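Local structure of malonyl CoA-acyl carrier protein transacylase (Burkholderia pseudomallei, 3G87) at residues A124-A135 and V184-F195; N156-V164 and L283-T291. The protein probably transfers the malonyl group from malonyl-CoA to the phosphopantetheine arm of holo acyl carrier protein, releasing free CoA. All coordinates share one frame; numbering follows the deposited sequence.

Interaction 1 of 2, residues A124-A135 and V184-F195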
loop_
_atom_site.group_PDB
_atom_site.type_symbol
_atom_site.label_atom_id
_atom_site.label_comp_id
_atom_site.label_asym_id
_atom_site.label_seq_id
_atom_site.Cartn_x
_atom_site.Cartn_y
_atom_site.Cartn_z
ATOM N N ALA A 124 7.650 14.396 6.865
ATOM C CA ALA A 124 8.218 13.668 7.975
ATOM C C ALA A 124 9.726 13.575 7.893
ATOM O O ALA A 124 10.239 13.052 6.974
ATOM C CB ALA A 124 7.629 12.269 8.054
ATOM N N ARG A 125 10.425 14.089 8.881
ATOM C CA ARG A 125 11.857 13.973 8.917
ATOM C C ARG A 125 12.239 13.027 9.982
ATOM O O ARG A 125 11.488 12.761 10.848
ATOM C CB ARG A 125 12.517 15.282 9.230
ATOM C CG ARG A 125 12.485 16.235 8.139
ATOM C CD ARG A 125 13.340 15.872 7.054
ATOM N NE ARG A 125 13.072 16.794 5.977
ATOM C CZ ARG A 125 12.615 16.432 4.793
ATOM N NH1 ARG A 125 12.389 15.157 4.552
ATOM N NH2 ARG A 125 12.396 17.344 3.870
ATOM N N ASP A 126 13.429 12.505 9.887
ATOM C CA ASP A 126 13.983 11.789 10.998
ATOM C C ASP A 126 13.433 10.390 11.317
ATOM O O ASP A 126 13.814 9.818 12.246
ATOM C CB ASP A 126 13.996 12.720 12.205
ATOM C CG ASP A 126 14.974 13.888 12.039
ATOM O OD1 ASP A 126 16.037 13.701 11.453
ATOM O OD2 ASP A 126 14.690 15.004 12.480
ATOM N N GLY A 127 12.593 9.835 10.480
ATOM C CA GLY A 127 12.172 8.446 10.655
ATOM C C GLY A 127 12.767 7.529 9.607
ATOM O O GLY A 127 13.453 7.988 8.658
ATOM N N ALA A 128 12.507 6.236 9.770
ATOM C CA ALA A 128 12.964 5.217 8.881
ATOM C C ALA A 128 12.104 3.936 9.023
ATOM O O ALA A 128 11.264 3.813 9.956
ATOM C CB ALA A 128 14.375 4.915 9.192
ATOM N N MET A 129 12.361 2.970 8.124
ATOM C CA MET A 129 11.699 1.661 8.118
ATOM C C MET A 129 12.669 0.581 7.628
ATOM O O MET A 129 13.618 0.882 6.902
ATOM C CB MET A 129 10.479 1.683 7.186
ATOM C CG MET A 129 9.484 2.852 7.412
ATOM S SD MET A 129 8.215 2.895 6.124
ATOM C CE MET A 129 7.123 1.542 6.581
ATOM N N ALA A 130 12.411 -0.664 7.998
ATOM C CA ALA A 130 13.230 -1.787 7.633
ATOM C C ALA A 130 12.358 -2.997 7.647
ATOM O O ALA A 130 11.485 -3.134 8.476
ATOM C CB ALA A 130 14.359 -1.953 8.588
ATOM N N ALA A 131 12.570 -3.878 6.694
ATOM C CA ALA A 131 11.767 -5.045 6.583
ATOM C C ALA A 131 12.549 -6.142 7.263
ATOM O O ALA A 131 13.797 -6.243 7.078
ATOM C CB ALA A 131 11.535 -5.385 5.112
ATOM N N ILE A 132 11.841 -6.948 8.047
ATOM C CA ILE A 132 12.468 -8.038 8.793
ATOM C C ILE A 132 11.944 -9.342 8.250
ATOM O O ILE A 132 10.742 -9.494 8.035
ATOM C CB ILE A 132 12.171 -7.960 10.305
ATOM C CG1 ILE A 132 12.350 -6.534 10.868
ATOM C CG2 ILE A 132 12.969 -8.998 11.091
ATOM C CD1 ILE A 132 13.630 -5.873 10.537
ATOM N N VAL A 133 12.844 -10.281 7.999
ATOM C CA VAL A 133 12.454 -11.580 7.466
ATOM C C VAL A 133 12.830 -12.668 8.472
ATOM O O VAL A 133 13.936 -12.665 9.013
ATOM C CB VAL A 133 13.019 -11.795 6.001
ATOM C CG1 VAL A 133 14.550 -11.666 5.953
ATOM C CG2 VAL A 133 12.598 -13.123 5.425
ATOM N N ASN A 134 11.866 -13.541 8.767
ATOM C CA ASN A 134 12.048 -14.783 9.572
ATOM C C ASN A 134 12.061 -14.640 11.099
ATOM O O ASN A 134 12.572 -15.502 11.832
ATOM C CB ASN A 134 13.197 -15.667 9.053
ATOM C CG ASN A 134 12.918 -16.212 7.678
ATOM O OD1 ASN A 134 13.753 -16.091 6.766
ATOM N ND2 ASN A 134 11.735 -16.806 7.506
ATOM N N ALA A 135 11.446 -13.552 11.559
ATOM C CA ALA A 135 11.076 -13.404 12.950
ATOM C C ALA A 135 9.551 -13.245 13.025
ATOM O O ALA A 135 8.922 -12.661 12.134
ATOM C CB ALA A 135 11.808 -12.204 13.575
ATOM N N VAL A 184 16.764 -15.038 10.433
ATOM C CA VAL A 184 16.429 -13.628 10.494
ATOM C C VAL A 184 17.299 -12.714 9.666
ATOM O O VAL A 184 18.479 -12.702 9.826
ATOM C CB VAL A 184 16.463 -13.167 11.939
ATOM C CG1 VAL A 184 15.808 -11.879 12.089
ATOM C CG2 VAL A 184 15.808 -14.157 12.798
ATOM N N ARG A 185 16.679 -11.944 8.783
ATOM C CA ARG A 185 17.378 -10.947 7.955
ATOM C C ARG A 185 16.748 -9.552 8.054
ATOM O O ARG A 185 15.602 -9.400 8.466
ATOM C CB ARG A 185 17.447 -11.398 6.490
ATOM C CG ARG A 185 18.434 -12.566 6.168
ATOM C CD ARG A 185 18.598 -12.844 4.609
ATOM N NE ARG A 185 17.397 -13.410 3.958
ATOM C CZ ARG A 185 16.828 -12.952 2.829
ATOM N NH1 ARG A 185 17.357 -11.917 2.155
ATOM N NH2 ARG A 185 15.726 -13.545 2.354
ATOM N N TYR A 186 17.518 -8.542 7.701
ATOM C CA TYR A 186 17.120 -7.161 7.848
ATOM C C TYR A 186 17.375 -6.351 6.615
ATOM O O TYR A 186 18.388 -6.435 6.043
ATOM C CB TYR A 186 17.825 -6.561 9.057
ATOM C CG TYR A 186 17.812 -5.068 9.248
ATOM C CD1 TYR A 186 17.092 -4.488 10.258
ATOM C CD2 TYR A 186 18.581 -4.262 8.480
ATOM C CE1 TYR A 186 17.116 -3.176 10.467
ATOM C CE2 TYR A 186 18.604 -2.950 8.675
ATOM C CZ TYR A 186 17.869 -2.396 9.672
ATOM O OH TYR A 186 17.900 -1.060 9.847
ATOM N N LEU A 187 16.425 -5.544 6.224
ATOM C CA LEU A 187 16.609 -4.647 5.101
ATOM C C LEU A 187 16.132 -3.236 5.337
ATOM O O LEU A 187 14.997 -3.006 5.475
ATOM C CB LEU A 187 16.005 -5.256 3.837
ATOM C CG LEU A 187 16.119 -4.591 2.467
ATOM C CD1 LEU A 187 17.534 -4.296 2.002
ATOM C CD2 LEU A 187 15.293 -5.294 1.402
ATOM N N ARG A 188 17.047 -2.297 5.370
ATOM C CA ARG A 188 16.718 -0.890 5.440
ATOM C C ARG A 188 15.999 -0.442 4.190
ATOM O O ARG A 188 16.387 -0.789 3.094
ATOM C CB ARG A 188 17.946 -0.019 5.650
ATOM C CG ARG A 188 17.646 1.456 5.792
ATOM C CD ARG A 188 17.580 1.915 7.197
ATOM N NE ARG A 188 17.296 3.319 7.449
ATOM C CZ ARG A 188 18.049 4.089 8.211
ATOM N NH1 ARG A 188 19.133 3.608 8.758
ATOM N NH2 ARG A 188 17.732 5.334 8.419
ATOM N N LEU A 189 14.940 0.333 4.358
ATOM C CA LEU A 189 14.146 0.759 3.237
ATOM C C LEU A 189 14.420 2.194 2.943
ATOM O O LEU A 189 14.995 2.880 3.723
ATOM C CB LEU A 189 12.663 0.560 3.477
ATOM C CG LEU A 189 12.085 -0.751 3.950
ATOM C CD1 LEU A 189 10.630 -0.653 3.964
ATOM C CD2 LEU A 189 12.491 -1.863 3.110
ATOM N N ASN A 190 13.981 2.638 1.787
ATOM C CA ASN A 190 14.112 4.037 1.432
ATOM C C ASN A 190 13.037 5.027 1.771
ATOM O O ASN A 190 12.057 5.115 1.100
ATOM C CB ASN A 190 14.458 4.162 0.001
ATOM C CG ASN A 190 15.848 4.434 -0.169
ATOM O OD1 ASN A 190 16.254 5.571 -0.235
ATOM N ND2 ASN A 190 16.631 3.386 -0.231
ATOM N N THR A 191 13.268 5.798 2.810
ATOM C CA THR A 191 12.311 6.775 3.343
ATOM C C THR A 191 12.917 7.534 4.511
ATOM O O THR A 191 13.766 7.012 5.238
ATOM C CB THR A 191 10.899 6.144 3.775
ATOM O OG1 THR A 191 10.308 6.931 4.830
ATOM C CG2 THR A 191 11.022 4.690 4.237
ATOM N N SER A 192 12.429 8.754 4.706
ATOM C CA SER A 192 12.887 9.664 5.750
ATOM C C SER A 192 11.765 9.754 6.809
ATOM O O SER A 192 11.816 10.570 7.785
ATOM C CB SER A 192 13.141 11.038 5.103
ATOM O OG SER A 192 14.053 11.844 5.840
ATOM N N GLY A 193 10.753 8.888 6.599
ATOM C CA GLY A 193 9.622 8.779 7.506
ATOM C C GLY A 193 9.400 7.388 8.086
ATOM O O GLY A 193 9.611 6.363 7.453
ATOM N N ALA A 194 8.954 7.400 9.324
ATOM C CA ALA A 194 8.558 6.216 10.045
ATOM C C ALA A 194 7.087 6.093 9.686
ATOM O O ALA A 194 6.236 6.586 10.436
ATOM C CB ALA A 194 8.712 6.495 11.513
ATOM N N PHE A 195 6.800 5.467 8.542
ATOM C CA PHE A 195 5.446 5.426 8.014
ATOM C C PHE A 195 4.666 4.395 8.780
ATOM O O PHE A 195 5.233 3.404 9.245
ATOM C CB PHE A 195 5.423 5.104 6.512
ATOM C CG PHE A 195 6.045 6.199 5.628
ATOM C CD1 PHE A 195 6.150 7.537 6.092
ATOM C CD2 PHE A 195 6.507 5.898 4.325
ATOM C CE1 PHE A 195 6.725 8.558 5.295
ATOM C CE2 PHE A 195 7.099 6.921 3.525
ATOM C CZ PHE A 195 7.185 8.240 4.005
HETATM O O HOH W 1 15.287 12.901 7.839
HETATM O O HOH W 2 14.535 4.436 5.890
#
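Met129 carries the apolar centre, its sulfur lying beside Phe195. SD is 3.6 Å from Phe195 CB and 4.8 Å from the ring centroid, an oblique Met-aromatic contact. CG of Met129 sits beside its own backbone N (chi1 -51°), and a bend at chi3 turns CE toward the Phe195 backbone. The methyl CG2 of Thr191 touches the same sulfur, and CD1 of Leu189 packs on Met129 CB. On the face of Ala130 and Ile132, the Tyr186 ring receives two aliphatic groups obliquely. Ala130 CB approaches Tyr186 CE1 at 3.6 Å, and Ile132 CD1 meets Tyr186 CD1 at 3.7 Å. The Tyr186 hydroxyl is hydrogen-bonded to Ile172 O, in helix 169-175 on the same sheet face.

Antiparallel backbone bonds join the strands. Ala131 and Leu187 exchange two, as do Val133 and Arg185. Leu189 N adds a bond to Met129 O at 2.9 Å. Past Leu189 the chain bows away from strand 127-133, and a water bridges the two segments. It donates to Leu189 O and Thr191 O, and accepts weakly from Met129 N and Arg188 NE. Gly193 N bonds to Thr191 OG1 at 2.7 Å in an ST turn. At the polar edge Gly127 N reaches Ser192 O, while a second water bridges Asp126 N and Ser192 OG. Residues Arg185 to Leu189 are thus held by direct backbone bonds; the bowed segment that follows relies partly on water.

Interaction 2 of 2, residues N156-V164 and L283-T291; sequences NDNTPSQLV and LVHTIRRQT
Thr159 points its side chain at the helix and crosses Leu283 at about a right angle. Its methyl CG2 meets Leu283 CD2 at 3.7 Å. The other branch of Leu283, CD1, lies obliquely against the Asn158 side chain, whose OD1 is hydrogen-bonded to His91 NE2. Ile287 sends CD1 to within 3.3 Å of Asn158 O. Thr286 crosses Thr159 likewise, its CG2 facing Thr159 OG1 and Gln162 OE1, both on one side of the methyl. Gln162 meets Thr286 from the opposite direction and rests NE2 on Leu283 CD2.

Between its backbone N and carbonyl carbon (chi1 84°), Thr159 OG1 accepts from Ser161 N at 3.2 Å, closing an ST turn, and donates to Gln162 OE1 at 3.0 Å from above the amide plane. The latter ties the Gln162 amide beside the helix. Gln290 NE2 lies 3.5 Å from Ser161 OG; the fit against Pro160 is too tight in the model and doubtful. No hydrogen bond crosses the contact. This is a beta hairpin with a type I turn and a classic bulge, Asn158 and Thr159 facing Gln162. It packs along the C-terminal part of helix 279-289, joining the small antiparallel sheet to the larger part of this acyltransferase domain.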
loop_
_atom_site.group_PDB
_atom_site.type_symbol
_atom_site.label_atom_id
_atom_site.label_comp_id
_atom_site.label_asym_id
_atom_site.label_seq_id
_atom_site.Cartn_x
_atom_site.Cartn_y
_atom_site.Cartn_z
ATOM N N ASN A 156 4.055 -2.763 8.956
ATOM C CA ASN A 156 3.445 -3.693 8.009
ATOM C C ASN A 156 3.465 -5.092 8.588
ATOM O O ASN A 156 4.490 -5.558 8.995
ATOM C CB ASN A 156 4.267 -3.809 6.712
ATOM C CG ASN A 156 4.279 -2.551 5.851
ATOM O OD1 ASN A 156 3.747 -1.477 6.214
ATOM N ND2 ASN A 156 4.885 -2.689 4.653
ATOM N N ASP A 157 2.345 -5.796 8.604
ATOM C CA ASP A 157 2.424 -7.208 8.852
ATOM C C ASP A 157 2.073 -7.864 7.535
ATOM O O ASP A 157 0.901 -7.948 7.170
ATOM C CB ASP A 157 1.462 -7.640 9.947
ATOM C CG ASP A 157 1.379 -9.155 10.062
ATOM O OD1 ASP A 157 2.340 -9.887 9.657
ATOM O OD2 ASP A 157 0.324 -9.615 10.513
ATOM N N ASN A 158 3.106 -8.300 6.829
ATOM C CA ASN A 158 2.987 -8.700 5.438
ATOM C C ASN A 158 2.753 -10.200 5.199
ATOM O O ASN A 158 1.931 -10.586 4.352
ATOM C CB ASN A 158 4.209 -8.191 4.652
ATOM C CG ASN A 158 4.073 -6.747 4.302
ATOM O OD1 ASN A 158 2.963 -6.247 4.213
ATOM N ND2 ASN A 158 5.184 -6.045 4.145
ATOM N N THR A 159 3.498 -11.024 5.911
ATOM C CA THR A 159 3.292 -12.490 5.933
ATOM C C THR A 159 3.786 -12.903 7.289
ATOM O O THR A 159 4.470 -12.104 7.917
ATOM C CB THR A 159 4.098 -13.271 4.845
ATOM O OG1 THR A 159 5.432 -13.524 5.312
ATOM C CG2 THR A 159 4.114 -12.509 3.485
ATOM N N PRO A 160 3.532 -14.104 7.737
ATOM C CA PRO A 160 3.988 -14.465 9.063
ATOM C C PRO A 160 5.474 -14.339 9.330
ATOM O O PRO A 160 5.852 -14.145 10.463
ATOM C CB PRO A 160 3.481 -15.862 9.212
ATOM C CG PRO A 160 2.299 -15.862 8.377
ATOM C CD PRO A 160 2.660 -15.140 7.198
ATOM N N SER A 161 6.278 -14.377 8.294
ATOM C CA SER A 161 7.704 -14.221 8.404
ATOM C C SER A 161 8.224 -12.953 7.798
ATOM O O SER A 161 9.395 -12.834 7.595
ATOM C CB SER A 161 8.396 -15.363 7.730
ATOM O OG SER A 161 7.910 -15.508 6.428
ATOM N N GLN A 162 7.351 -12.008 7.516
ATOM C CA GLN A 162 7.753 -10.776 6.886
ATOM C C GLN A 162 7.010 -9.578 7.371
ATOM O O GLN A 162 5.873 -9.429 7.115
ATOM C CB GLN A 162 7.664 -10.879 5.382
ATOM C CG GLN A 162 8.435 -12.023 4.801
ATOM C CD GLN A 162 8.042 -12.311 3.403
ATOM O OE1 GLN A 162 7.527 -13.353 3.114
ATOM N NE2 GLN A 162 8.248 -11.363 2.542
ATOM N N LEU A 163 7.698 -8.727 8.091
ATOM C CA LEU A 163 7.100 -7.614 8.764
ATOM C C LEU A 163 8.017 -6.461 8.591
ATOM O O LEU A 163 9.167 -6.648 8.380
ATOM C CB LEU A 163 6.886 -7.906 10.246
ATOM C CG LEU A 163 6.071 -9.126 10.658
ATOM C CD1 LEU A 163 6.834 -10.312 10.933
ATOM C CD2 LEU A 163 5.051 -8.940 11.697
ATOM N N VAL A 164 7.455 -5.268 8.665
ATOM C CA VAL A 164 8.169 -4.024 8.572
ATOM C C VAL A 164 8.038 -3.201 9.826
ATOM O O VAL A 164 7.008 -3.045 10.365
ATOM C CB VAL A 164 7.708 -3.186 7.359
ATOM C CG1 VAL A 164 8.618 -2.074 7.086
ATOM C CG2 VAL A 164 7.541 -3.996 6.209
ATOM N N LEU A 283 3.655 -12.258 -1.889
ATOM C CA LEU A 283 3.156 -12.229 -0.486
ATOM C C LEU A 283 1.989 -13.163 -0.321
ATOM O O LEU A 283 1.923 -13.894 0.669
ATOM C CB LEU A 283 2.783 -10.828 0.045
ATOM C CG LEU A 283 3.807 -9.691 0.041
ATOM C CD1 LEU A 283 3.218 -8.367 0.616
ATOM C CD2 LEU A 283 5.052 -10.120 0.795
ATOM N N VAL A 284 1.084 -13.163 -1.295
ATOM C CA VAL A 284 -0.067 -14.034 -1.241
ATOM C C VAL A 284 0.353 -15.517 -1.317
ATOM O O VAL A 284 -0.162 -16.339 -0.553
ATOM C CB VAL A 284 -1.114 -13.698 -2.306
ATOM C CG1 VAL A 284 -2.200 -14.796 -2.326
ATOM C CG2 VAL A 284 -1.722 -12.326 -2.045
ATOM N N HIS A 285 1.310 -15.864 -2.178
ATOM C CA HIS A 285 1.760 -17.267 -2.211
ATOM C C HIS A 285 2.247 -17.702 -0.829
ATOM O O HIS A 285 1.905 -18.797 -0.354
ATOM C CB HIS A 285 2.802 -17.574 -3.308
ATOM C CG HIS A 285 3.389 -18.952 -3.182
ATOM N ND1 HIS A 285 2.628 -20.104 -3.307
ATOM C CD2 HIS A 285 4.651 -19.364 -2.900
ATOM C CE1 HIS A 285 3.396 -21.160 -3.109
ATOM N NE2 HIS A 285 4.626 -20.740 -2.854
ATOM N N THR A 286 2.986 -16.817 -0.167
ATOM C CA THR A 286 3.611 -17.147 1.129
ATOM C C THR A 286 2.587 -17.291 2.241
ATOM O O THR A 286 2.612 -18.270 2.982
ATOM C CB THR A 286 4.719 -16.148 1.521
ATOM O OG1 THR A 286 5.756 -16.174 0.510
ATOM C CG2 THR A 286 5.295 -16.514 2.904
ATOM N N ILE A 287 1.644 -16.392 2.283
ATOM C CA ILE A 287 0.516 -16.443 3.149
ATOM C C ILE A 287 -0.253 -17.745 3.015
ATOM O O ILE A 287 -0.466 -18.410 3.973
ATOM C CB ILE A 287 -0.393 -15.195 2.957
ATOM C CG1 ILE A 287 0.270 -13.964 3.518
ATOM C CG2 ILE A 287 -1.629 -15.331 3.686
ATOM C CD1 ILE A 287 0.058 -12.820 2.777
ATOM N N ARG A 288 -0.641 -18.100 1.802
ATOM C CA ARG A 288 -1.352 -19.337 1.517
ATOM C C ARG A 288 -0.570 -20.610 1.877
ATOM O O ARG A 288 -1.115 -21.519 2.382
ATOM C CB ARG A 288 -1.839 -19.417 0.061
ATOM C CG ARG A 288 -2.856 -18.379 -0.357
ATOM C CD ARG A 288 -3.460 -18.586 -1.708
ATOM N NE ARG A 288 -4.669 -19.340 -1.576
ATOM C CZ ARG A 288 -5.677 -19.364 -2.400
ATOM N NH1 ARG A 288 -6.674 -20.060 -2.068
ATOM N NH2 ARG A 288 -5.696 -18.754 -3.517
ATOM N N ARG A 289 0.713 -20.633 1.633
ATOM C CA ARG A 289 1.534 -21.753 2.005
ATOM C C ARG A 289 1.566 -21.942 3.506
ATOM O O ARG A 289 1.594 -23.028 3.978
ATOM C CB ARG A 289 2.938 -21.576 1.443
ATOM C CG ARG A 289 3.663 -22.829 1.181
ATOM C CD ARG A 289 5.127 -22.600 0.953
ATOM N NE ARG A 289 5.856 -22.043 2.075
ATOM C CZ ARG A 289 6.412 -20.843 2.085
ATOM N NH1 ARG A 289 6.300 -20.088 1.026
ATOM N NH2 ARG A 289 7.072 -20.406 3.151
ATOM N N GLN A 290 1.563 -20.848 4.232
ATOM C CA GLN A 290 1.441 -20.845 5.665
ATOM C C GLN A 290 -0.078 -20.897 5.852
ATOM O O GLN A 290 -0.764 -21.154 4.942
ATOM C CB GLN A 290 2.197 -19.653 6.278
ATOM C CG GLN A 290 3.755 -19.564 5.898
ATOM C CD GLN A 290 4.494 -18.209 6.158
ATOM O OE1 GLN A 290 3.974 -17.153 5.882
ATOM N NE2 GLN A 290 5.715 -18.267 6.630
ATOM N N THR A 291 -0.655 -20.743 7.004
ATOM C CA THR A 291 -2.119 -20.845 7.010
ATOM C C THR A 291 -2.693 -22.232 6.624
ATOM O O THR A 291 -3.276 -22.411 5.556
ATOM C CB THR A 291 -2.829 -19.775 6.098
ATOM O OG1 THR A 291 -2.254 -18.472 6.232
ATOM C CG2 THR A 291 -4.227 -19.664 6.498
#

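Of the segments involved, 124-135 comes first, carrying strand 127-133, followed by helix 137-146 and the hairpin of strands 153-159 and 162-168. Interaction 1 closes a loop of 48 residues when 184-195 returns to 124-135. Interaction 2 starts within that loop, at 156-164, and closes only at 283-291, 118 residues on. The loops therefore cross. Their centres are about 17 Å apart, yet they meet within one sheet: Ile132 N lies 2.7 Å from Leu163 O and Asn134 N 2.8 Å from Ser161 O, probable hydrogen bonds between neighbouring strands. Interaction 1 adds edge strand 185-188 to this antiparallel sheet. Interaction 2 ties its hairpin to the last helix, which follows strand 269-273 of the parallel sheet.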